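Local coordinates for putative glucoamylase (Bacteroides uniformis, PDB 4GL3), which is a putative glucoamylase of the six-hairpin glycosidase clan and may hydrolyse glucan chains to release glucose, at residues W31-P36 with L40-S45. Sequence-based numbering, arbitrary orientation.
Sequences WDFAHP and LAHERS
His35 N donates to Leu40 O over 2.8 Å, closing the chain on itself across the three residues between 31-36 and 40-45. A second bond runs from a side chain to the backbone: His42 ND1 donates a hydrogen bond to Phe33 O at 3.1 Å. Phe33 O lies near the imidazole plane, yet the angle at the hydrogen is only 135°, which makes the bond distinctly bent. A water accepts from His42 N and donates weakly to Phe33 O, giving that oxygen a second partner.

The loop is a worked example of hydrogen bonding and ring stacking combined around one side chain. The imidazole of His42 is sandwiched between two aromatic rings, forming an aromatic cluster within the irregular loop that links helix 15-27 to strand 51-53. Against one face lies His35 in a face-to-face stack, centroids 3.9 Å apart and planes inclined by 21°, with His35 NE2 above the middle of the His42 ring. The opposite face takes Phe33 in an offset stack at a centroid distance of 4.5 Å; His42 ND1 sits toward the rim of the phenyl ring, 3.8 Å from Phe33 CE2. The phenyl ring is carried over this face with its CG anti to the backbone N (chi1 -174°). The two imidazoles exchange no hydrogen bond, and His35 NE2 is instead bonded to Thr51 O, which ties the stack to the strand that follows.

Farther out, Phe33 CZ rests 3.8 Å from Ser45 CA, while Ser45 OG bonds to Tyr376 N. Ala34 CB touches Leu40 O at 3.6 Å, and the Leu40 side chain packs on Phe88 of helix 75-90.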
ATOM      1  N   TRP A  31       7.531   6.870  12.660  1.00 29.43           N
ATOM      2  CA  TRP A  31       7.556   7.045  14.088  1.00 30.29           C
ATOM      3  C   TRP A  31       8.116   8.437  14.423  1.00 30.91           C
ATOM      4  O   TRP A  31       7.376   9.316  14.814  1.00 34.06           O
ATOM      5  CB  TRP A  31       8.369   5.927  14.785  1.00 32.03           C
ATOM      6  CG  TRP A  31       8.233   6.023  16.243  1.00 31.27           C
ATOM      7  CD1 TRP A  31       9.099   6.617  17.111  1.00 33.63           C
ATOM      8  CD2 TRP A  31       7.124   5.575  17.016  1.00 29.42           C
ATOM      9  NE1 TRP A  31       8.598   6.541  18.386  1.00 32.37           N
ATOM     10  CE2 TRP A  31       7.382   5.906  18.346  1.00 32.38           C
ATOM     11  CE3 TRP A  31       5.949   4.880  16.708  1.00 28.44           C
ATOM     12  CZ2 TRP A  31       6.509   5.586  19.372  1.00 32.82           C
ATOM     13  CZ3 TRP A  31       5.092   4.558  17.723  1.00 29.91           C
ATOM     14  CH2 TRP A  31       5.359   4.921  19.032  1.00 28.52           C
ATOM     15  N   ASP A  32       9.419   8.612  14.268  1.00 31.55           N
ATOM     16  CA  ASP A  32      10.092   9.865  14.598  1.00 34.48           C
ATOM     17  C   ASP A  32       9.630  11.021  13.710  1.00 30.29           C
ATOM     18  O   ASP A  32       9.505  12.113  14.164  1.00 33.71           O
ATOM     19  CB  ASP A  32      11.601   9.703  14.446  1.00 39.41           C
ATOM     20  CG  ASP A  32      12.141   8.497  15.232  1.00 46.79           C
ATOM     21  OD1 ASP A  32      12.033   7.365  14.745  1.00 36.87           O
ATOM     22  OD2 ASP A  32      12.640   8.699  16.336  1.00 57.57           O
ATOM     23  N   PHE A  33       9.355  10.765  12.448  1.00 30.19           N
ATOM     24  CA  PHE A  33       9.028  11.833  11.501  1.00 29.60           C
ATOM     25  C   PHE A  33       7.497  12.082  11.314  1.00 29.90           C
ATOM     26  O   PHE A  33       7.109  12.907  10.507  1.00 33.46           O
ATOM     27  CB  PHE A  33       9.674  11.476  10.157  1.00 29.74           C
ATOM     28  CG  PHE A  33       9.562  12.544   9.078  1.00 27.48           C
ATOM     29  CD1 PHE A  33      10.029  13.826   9.296  1.00 33.41           C
ATOM     30  CD2 PHE A  33       9.059  12.226   7.830  1.00 28.57           C
ATOM     31  CE1 PHE A  33       9.946  14.791   8.289  1.00 33.89           C
ATOM     32  CE2 PHE A  33       8.961  13.186   6.829  1.00 30.36           C
ATOM     33  CZ  PHE A  33       9.411  14.458   7.058  1.00 33.49           C
ATOM     34  N   ALA A  34       6.661  11.343  12.034  1.00 29.93           N
ATOM     35  CA  ALA A  34       5.215  11.517  12.012  1.00 31.10           C
ATOM     36  C   ALA A  34       4.846  12.867  12.543  1.00 31.22           C
ATOM     37  O   ALA A  34       5.548  13.434  13.374  1.00 29.44           O
ATOM     38  CB  ALA A  34       4.517  10.450  12.847  1.00 28.77           C
ATOM     39  N   HIS A  35       3.729  13.410  12.064  1.00 27.96           N
ATOM     40  CA  HIS A  35       3.225  14.651  12.657  1.00 26.14           C
ATOM     41  C   HIS A  35       3.037  14.473  14.182  1.00 27.38           C
ATOM     42  O   HIS A  35       2.398  13.526  14.600  1.00 27.26           O
ATOM     43  CB  HIS A  35       1.888  15.060  12.030  1.00 26.56           C
ATOM     44  CG  HIS A  35       2.000  15.524  10.621  1.00 26.79           C
ATOM     45  ND1 HIS A  35       2.167  16.856  10.284  1.00 27.77           N
ATOM     46  CD2 HIS A  35       1.952  14.832   9.459  1.00 25.08           C
ATOM     47  CE1 HIS A  35       2.242  16.948   8.967  1.00 36.08           C
ATOM     48  NE2 HIS A  35       2.140  15.731   8.444  1.00 27.72           N
ATOM     49  N   PRO A  36       3.554  15.391  15.000  1.00 29.31           N
ATOM     50  CA  PRO A  36       3.415  15.140  16.438  1.00 36.23           C
ATOM     51  C   PRO A  36       1.980  15.249  16.975  1.00 34.92           C
ATOM     52  O   PRO A  36       1.665  14.629  17.978  1.00 32.53           O
ATOM     53  CB  PRO A  36       4.313  16.227  17.096  1.00 40.15           C
ATOM     54  CG  PRO A  36       5.185  16.746  16.005  1.00 41.06           C
ATOM     55  CD  PRO A  36       4.406  16.561  14.717  1.00 36.50           C
ATOM     56  N   LEU A  40       0.071  11.006  12.147  1.00 25.10           N
ATOM     57  CA  LEU A  40      -0.048  10.723  10.727  1.00 23.88           C
ATOM     58  C   LEU A  40       1.277  10.957   9.991  1.00 24.93           C
ATOM     59  O   LEU A  40       2.171  11.695  10.458  1.00 22.70           O
ATOM     60  CB  LEU A  40      -1.181  11.557  10.079  1.00 24.19           C
ATOM     61  CG  LEU A  40      -2.616  11.385  10.584  1.00 26.12           C
ATOM     62  CD1 LEU A  40      -3.586  12.379   9.907  1.00 26.14           C
ATOM     63  CD2 LEU A  40      -3.064   9.918  10.403  1.00 24.28           C
ATOM     64  N   ALA A  41       1.396  10.277   8.856  1.00 24.08           N
ATOM     65  CA  ALA A  41       2.598  10.299   8.031  1.00 25.13           C
ATOM     66  C   ALA A  41       2.572  11.456   7.050  1.00 25.07           C
ATOM     67  O   ALA A  41       1.523  11.790   6.464  1.00 25.55           O
ATOM     68  CB  ALA A  41       2.723   8.968   7.271  1.00 22.47           C
ATOM     69  N   HIS A  42       3.710  12.111   6.898  1.00 24.57           N
ATOM     70  CA  HIS A  42       3.919  13.053   5.811  1.00 24.32           C
ATOM     71  C   HIS A  42       3.867  12.315   4.460  1.00 27.82           C
ATOM     72  O   HIS A  42       4.303  11.157   4.338  1.00 24.55           O
ATOM     73  CB  HIS A  42       5.290  13.725   5.902  1.00 27.80           C
ATOM     74  CG  HIS A  42       5.391  14.800   6.920  1.00 31.59           C
ATOM     75  ND1 HIS A  42       5.760  14.562   8.228  1.00 40.97           N
ATOM     76  CD2 HIS A  42       5.231  16.134   6.809  1.00 28.34           C
ATOM     77  CE1 HIS A  42       5.777  15.705   8.885  1.00 33.27           C
ATOM     78  NE2 HIS A  42       5.460  16.674   8.046  1.00 36.57           N
ATOM     79  N   GLU A  43       3.382  13.001   3.428  1.00 25.90           N
ATOM     80  CA  GLU A  43       3.383  12.439   2.094  1.00 26.14           C
ATOM     81  C   GLU A  43       4.814  12.207   1.629  1.00 25.06           C
ATOM     82  O   GLU A  43       5.096  11.225   0.934  1.00 27.59           O
ATOM     83  CB  GLU A  43       2.633  13.373   1.101  1.00 31.93           C
ATOM     84  CG  GLU A  43       2.917  13.162  -0.407  1.00 42.24           C
ATOM     85  CD  GLU A  43       2.232  11.954  -1.151  1.00 55.98           C
ATOM     86  OE1 GLU A  43       1.138  11.354  -0.749  1.00 42.59           O
ATOM     87  OE2 GLU A  43       2.842  11.612  -2.234  1.00 44.50           O
ATOM     88  N   ARG A  44       5.696  13.139   1.970  1.00 22.59           N
ATOM     89  CA  ARG A  44       7.119  13.056   1.556  1.00 25.23           C
ATOM     90  C   ARG A  44       8.000  13.847   2.550  1.00 27.95           C
ATOM     91  O   ARG A  44       7.488  14.665   3.311  1.00 28.94           O
ATOM     92  CB  ARG A  44       7.318  13.591   0.119  1.00 27.26           C
ATOM     93  CG  ARG A  44       6.891  15.055  -0.048  1.00 27.25           C
ATOM     94  CD  ARG A  44       7.168  15.647  -1.429  1.00 30.29           C
ATOM     95  NE  ARG A  44       6.739  14.794  -2.538  1.00 29.51           N
ATOM     96  CZ  ARG A  44       7.544  14.129  -3.383  1.00 30.71           C
ATOM     97  NH1 ARG A  44       8.883  14.148  -3.266  1.00 29.53           N
ATOM     98  NH2 ARG A  44       6.990  13.411  -4.356  1.00 27.55           N
ATOM     99  N   SER A  45       9.312  13.593   2.532  1.00 26.08           N
ATOM    100  CA  SER A  45      10.248  14.249   3.389  1.00 26.93           C
ATOM    101  C   SER A  45      10.625  15.630   2.864  1.00 29.76           C
ATOM    102  O   SER A  45      11.244  16.384   3.583  1.00 31.34           O
ATOM    103  CB  SER A  45      11.525  13.393   3.497  1.00 30.73           C
ATOM    104  OG  SER A  45      12.103  13.164   2.201  1.00 27.01           O
TER
HETATM  105  O   HOH W   1       5.997  10.973   8.406  1.00 25.32           O